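Local structure of alkane monooxygenase (Geobacillus thermodenitrificans, 3B9O) at residues L54-V59 with L86-A91; G16-G21 with N376-V381. The protein belongs to the luciferase-like monooxygenase family of TIM-barrel flavoproteins and holds flavin mononucleotide in a pocket of the barrel. All coordinates share one frame; numbering follows the deposited sequence.

Contact 1: L54-V59 with L86-A91. With FMN (flavin mononucleotide), chain C.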
# COMPACT_ATOMS: atom_id res chain seq x y z
N LEU A 54 4.78 4.50 -6.19
CA LEU A 54 5.58 3.80 -5.21
C LEU A 54 4.67 3.53 -4.04
O LEU A 54 4.12 4.49 -3.48
CB LEU A 54 6.70 4.73 -4.75
CG LEU A 54 7.98 4.19 -4.11
CD1 LEU A 54 8.40 4.90 -2.89
CD2 LEU A 54 8.26 2.68 -4.11
N PHE A 55 4.51 2.26 -3.66
CA PHE A 55 3.59 1.87 -2.58
C PHE A 55 4.44 1.46 -1.38
O PHE A 55 5.18 0.47 -1.44
CB PHE A 55 2.65 0.71 -3.05
CG PHE A 55 1.57 0.31 -2.05
CD1 PHE A 55 0.23 0.41 -2.40
CD2 PHE A 55 1.89 -0.18 -0.79
CE1 PHE A 55 -0.80 0.02 -1.49
CE2 PHE A 55 0.86 -0.54 0.15
CZ PHE A 55 -0.47 -0.46 -0.22
N LEU A 56 4.39 2.25 -0.33
CA LEU A 56 5.23 2.01 0.85
C LEU A 56 4.40 1.34 1.96
O LEU A 56 3.43 1.91 2.46
CB LEU A 56 5.85 3.32 1.36
CG LEU A 56 6.95 3.86 0.46
CD1 LEU A 56 6.96 5.41 0.57
CD2 LEU A 56 8.26 3.22 0.84
N ALA A 57 4.79 0.13 2.30
CA ALA A 57 4.31 -0.56 3.51
C ALA A 57 4.91 0.13 4.75
O ALA A 57 5.83 0.97 4.65
CB ALA A 57 4.70 -2.04 3.47
N ASP A 58 4.38 -0.21 5.91
CA ASP A 58 4.92 0.27 7.17
C ASP A 58 4.45 -0.57 8.33
O ASP A 58 3.37 -1.18 8.28
CB ASP A 58 4.47 1.70 7.47
CG ASP A 58 5.31 2.34 8.57
OD1 ASP A 58 6.55 2.05 8.67
OD2 ASP A 58 4.72 3.16 9.32
N VAL A 59 5.26 -0.57 9.39
CA VAL A 59 4.83 -1.12 10.68
C VAL A 59 5.45 -0.23 11.76
O VAL A 59 6.55 0.31 11.57
CB VAL A 59 5.32 -2.62 10.93
CG1 VAL A 59 4.72 -3.61 9.92
CG2 VAL A 59 6.87 -2.72 11.01
N LEU A 86 6.61 8.53 5.51
CA LEU A 86 6.19 9.89 5.13
C LEU A 86 7.40 10.85 4.94
O LEU A 86 7.39 11.74 4.07
CB LEU A 86 5.11 10.45 6.10
CG LEU A 86 3.66 10.01 5.79
CD1 LEU A 86 3.44 8.55 6.15
CD2 LEU A 86 2.63 10.92 6.54
N MET A 87 8.47 10.66 5.71
CA MET A 87 9.69 11.50 5.58
C MET A 87 10.36 11.49 4.16
O MET A 87 11.03 12.42 3.78
CB MET A 87 10.70 11.15 6.70
CG MET A 87 10.20 11.41 8.15
SD MET A 87 9.71 13.15 8.35
CE MET A 87 8.03 13.01 8.82
N LEU A 88 10.13 10.41 3.42
CA LEU A 88 10.73 10.15 2.10
C LEU A 88 10.08 10.97 1.02
O LEU A 88 10.68 11.19 -0.03
CB LEU A 88 10.55 8.65 1.75
CG LEU A 88 11.27 7.62 2.65
CD1 LEU A 88 10.79 6.22 2.26
CD2 LEU A 88 12.81 7.81 2.61
N ILE A 89 8.83 11.35 1.23
CA ILE A 89 7.99 11.72 0.11
C ILE A 89 8.42 12.98 -0.58
O ILE A 89 8.47 13.00 -1.84
CB ILE A 89 6.46 11.76 0.50
CG1 ILE A 89 6.01 10.40 1.11
CG2 ILE A 89 5.62 12.11 -0.73
CD1 ILE A 89 6.31 9.15 0.18
N SER A 90 8.74 14.03 0.17
CA SER A 90 9.01 15.29 -0.53
C SER A 90 10.20 15.18 -1.51
O SER A 90 10.12 15.74 -2.62
CB SER A 90 9.13 16.49 0.40
OG SER A 90 10.24 16.38 1.30
N ALA A 91 11.29 14.54 -1.09
CA ALA A 91 12.48 14.38 -1.99
C ALA A 91 12.12 13.63 -3.27
O ALA A 91 12.56 14.02 -4.36
CB ALA A 91 13.62 13.68 -1.31
N1 FMN C . -0.36 -4.32 7.73
C2 FMN C . 0.52 -3.37 8.13
O2 FMN C . 0.53 -3.05 9.36
N3 FMN C . 1.35 -2.80 7.20
C4 FMN C . 1.31 -3.16 5.88
O4 FMN C . 2.07 -2.63 5.05
C4A FMN C . 0.39 -4.14 5.45
N5 FMN C . 0.29 -4.54 4.15
C5A FMN C . -0.62 -5.52 3.80
C6 FMN C . -0.74 -5.97 2.47
C7 FMN C . -1.69 -6.96 2.13
C7M FMN C . -1.84 -7.45 0.71
C8 FMN C . -2.51 -7.49 3.11
C8M FMN C . -3.52 -8.56 2.76
C9 FMN C . -2.39 -7.06 4.44
C9A FMN C . -1.45 -6.08 4.79
N10 FMN C . -1.34 -5.66 6.08
C10 FMN C . -0.44 -4.71 6.42
C1' FMN C . -2.19 -6.21 7.15
C2' FMN C . -3.38 -5.27 7.40
O2' FMN C . -3.30 -4.11 6.58
C3' FMN C . -3.57 -4.81 8.86
O3' FMN C . -2.34 -4.34 9.47
C4' FMN C . -4.35 -5.82 9.72
O4' FMN C . -3.66 -6.13 10.94
C5' FMN C . -4.70 -7.13 9.02
O5' FMN C . -5.98 -6.90 8.44
P FMN C . -7.08 -8.06 8.23
O1P FMN C . -6.99 -8.90 9.50
O2P FMN C . -8.34 -7.27 8.05
O3P FMN C . -6.62 -8.87 7.03

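Contact 2: G16-G21 with N376-V381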
# COMPACT_ATOMS: atom_id res chain seq x y z
N GLY A 16 14.84 -5.65 5.47
CA GLY A 16 14.15 -6.86 5.00
C GLY A 16 12.66 -6.60 5.03
O GLY A 16 12.09 -6.43 6.10
N HIS A 17 12.05 -6.54 3.85
CA HIS A 17 10.62 -6.29 3.70
C HIS A 17 9.81 -7.61 3.53
O HIS A 17 9.17 -8.08 4.47
CB HIS A 17 10.39 -5.32 2.53
CG HIS A 17 8.95 -4.97 2.28
ND1 HIS A 17 8.54 -4.35 1.12
CD2 HIS A 17 7.84 -5.12 3.04
CE1 HIS A 17 7.23 -4.15 1.17
NE2 HIS A 17 6.78 -4.62 2.32
N ILE A 18 9.88 -8.22 2.34
CA ILE A 18 9.16 -9.47 2.04
C ILE A 18 10.13 -10.65 1.81
O ILE A 18 9.93 -11.72 2.39
CB ILE A 18 8.22 -9.35 0.80
CG1 ILE A 18 7.17 -8.23 0.99
CG2 ILE A 18 7.54 -10.71 0.47
CD1 ILE A 18 6.22 -8.43 2.21
N ALA A 19 11.16 -10.47 0.97
CA ALA A 19 12.11 -11.55 0.62
C ALA A 19 13.23 -11.73 1.66
O ALA A 19 14.38 -11.36 1.46
CB ALA A 19 12.68 -11.36 -0.80
N HIS A 20 12.89 -12.34 2.78
CA HIS A 20 13.87 -12.41 3.90
C HIS A 20 15.11 -13.20 3.60
O HIS A 20 15.06 -14.21 2.90
CB HIS A 20 13.14 -12.73 5.19
CG HIS A 20 12.15 -11.65 5.52
ND1 HIS A 20 10.78 -11.86 5.55
CD2 HIS A 20 12.33 -10.34 5.75
CE1 HIS A 20 10.18 -10.72 5.83
NE2 HIS A 20 11.10 -9.78 5.95
N GLY A 21 16.25 -12.65 4.01
CA GLY A 21 17.54 -13.24 3.73
C GLY A 21 18.25 -12.62 2.54
O GLY A 21 19.47 -12.74 2.41
N ASN A 376 0.76 -4.71 -7.36
CA ASN A 376 1.89 -4.21 -6.59
C ASN A 376 3.06 -5.14 -6.86
O ASN A 376 2.96 -6.35 -6.55
CB ASN A 376 1.62 -4.19 -5.09
CG ASN A 376 0.86 -2.99 -4.63
OD1 ASN A 376 0.58 -2.06 -5.39
ND2 ASN A 376 0.49 -3.00 -3.35
N LEU A 377 4.11 -4.61 -7.47
CA LEU A 377 5.29 -5.40 -7.78
C LEU A 377 6.23 -5.57 -6.55
O LEU A 377 6.85 -4.60 -6.07
CB LEU A 377 6.02 -4.85 -9.02
CG LEU A 377 7.32 -5.55 -9.49
CD1 LEU A 377 7.10 -7.02 -9.86
CD2 LEU A 377 7.89 -4.80 -10.68
N VAL A 378 6.32 -6.82 -6.10
CA VAL A 378 7.09 -7.23 -4.96
C VAL A 378 8.54 -7.47 -5.40
O VAL A 378 8.78 -8.07 -6.48
CB VAL A 378 6.49 -8.55 -4.33
CG1 VAL A 378 7.28 -8.97 -3.08
CG2 VAL A 378 4.99 -8.37 -3.99
N GLN A 379 9.49 -7.03 -4.58
CA GLN A 379 10.92 -7.17 -4.89
C GLN A 379 11.57 -8.40 -4.26
O GLN A 379 11.31 -8.72 -3.12
CB GLN A 379 11.67 -5.93 -4.41
CG GLN A 379 11.17 -4.61 -5.02
CD GLN A 379 11.90 -3.43 -4.41
OE1 GLN A 379 11.37 -2.74 -3.54
NE2 GLN A 379 13.13 -3.22 -4.82
N TYR A 380 12.43 -9.07 -5.03
CA TYR A 380 13.37 -10.03 -4.47
C TYR A 380 14.73 -9.38 -4.27
O TYR A 380 15.46 -9.74 -3.34
CB TYR A 380 13.56 -11.23 -5.39
CG TYR A 380 12.40 -12.20 -5.44
CD1 TYR A 380 11.95 -12.84 -4.30
CD2 TYR A 380 11.81 -12.52 -6.66
CE1 TYR A 380 10.87 -13.77 -4.35
CE2 TYR A 380 10.75 -13.45 -6.73
CZ TYR A 380 10.30 -14.07 -5.56
OH TYR A 380 9.24 -14.96 -5.61
N VAL A 381 15.10 -8.47 -5.18
CA VAL A 381 16.36 -7.75 -5.06
C VAL A 381 16.14 -6.30 -5.48
O VAL A 381 15.32 -6.03 -6.37
CB VAL A 381 17.54 -8.50 -5.84
CG1 VAL A 381 17.35 -8.43 -7.34
CG2 VAL A 381 18.87 -7.95 -5.48
O HOH W 1 11.06 -7.78 -0.53

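Contact 1: L54-V59 with L86-A91
L56 carries this contact alone from the strand side, its two methyls each meeting a different residue of 86-91. CD1 of L56 lies 3.8 Å from CD1 of I89, the tightest approach, and the two side chains run past each other in opposite directions. The second branch is looser: CD2 of L56 stands 4.2 Å from CD1 of L88, those chains meeting at a slant. CB of L56 points toward 86-91, and with CG anti to the carbonyl carbon (chi1 -72°) its two methyls reach L88 and I89 separately. I89 arrives differently, since its CB does not aim at the strand and CD1 at the end of the chain makes the approach. No hydrogen bond crosses, and only 110 Å² is buried in all, so the join is small and purely apolar.

L56, L88 and I89 are all buried, whereas M87 and S90 lie exposed and take no part. Further along the strand's exit the chemistry turns polar. FMN N3 donates to the backbone O of D58 at 2.8 Å and 165°, while the bond from D58 N to FMN O4 is weak at 3.5 Å. The first bond, with the weak one beside it, sets 57-58 against N3 and O4; the 3.1 Å approach of A57 CB to FMN O4 follows.

This is barrel-to-outer-layer packing in a TIM barrel. Strand 53-57 runs parallel between strands 6-12 and 100-106, with backbone bonds from F55 to A9 and from L56 to A102. L88 also leans on W39 of helix 36-48, and I89 on L122 of helix 112-125.

Contact 2: G16-G21 with N376-V381
A19 and Y380 bring the two backbones closest, their CA atoms 5.5 Å apart. A19 is the centre of an inverse gamma turn (phi/psi -83°/76°), spanned by a weak bond from H20 N to I18 O at 3.0 Å. The rest of 16-21 is irregular loop following strand 6-12, and it faces strand 374-378 where the chain runs on past that strand's C-terminal end through Q379 and Y380. No direct hydrogen bond links the segments. One water does so instead, accepting from A19 N and donating to Q379 O at 2.8 Å.

Beside this water, A19 CB points at the other segment and sits 3.8 Å from Q379 O and 3.9 Å from CD1 of Y380, near the plane of the ring and at its edge. The CB of Y380 itself points away, but with CG beside the backbone N (chi1 -73°) the ring still presents CD1 to the methyl. I18 approaches V378 at about a right angle: its CG2 is 4.0 Å from CG1 of V378, and its CB and CG1 lie about as near, so one valine methyl fits against the branch point. The same CG1 of I18 also lies 3.7 Å above the centre of the H17 ring.

F10 of strand 6-12 touches both I18 and V378, and the phenol OH of Y380 bonds to L344 O. This is packing at the C-terminal mouth of a TIM barrel, the end where the flavin lies, and the I18 side chain is about 7 Å, nearest atoms, from the bound FMN. Since methyl contacts and a single water bridge are all that join the segments, the loop leans on the strand end without extending the sheet, and the water gives both A19 N and Q379 O a polar partner.

How the contacts relate
Both contacts reach the same parallel barrel sheet, on the two strands that flank strand 6-12. Contact 1 is the more central and wholly buried, joining strand 53-57 to residues 86-91, which lead into helix 89-94, by apolar atoms alone. Contact 2 is only partly buried and lays a loop against a strand exit, with water sharing the work. Their centres are about 16 Å apart, yet they touch: A57 CB is 3.5 Å from H17 NE2, and F55 CD1 packs against N376 ND2. In sequence, contact 1 is nested within the long span closed by contact 2. Contact 1 meets the flavin directly through 57-58, whereas 16-21 comes near it without touching.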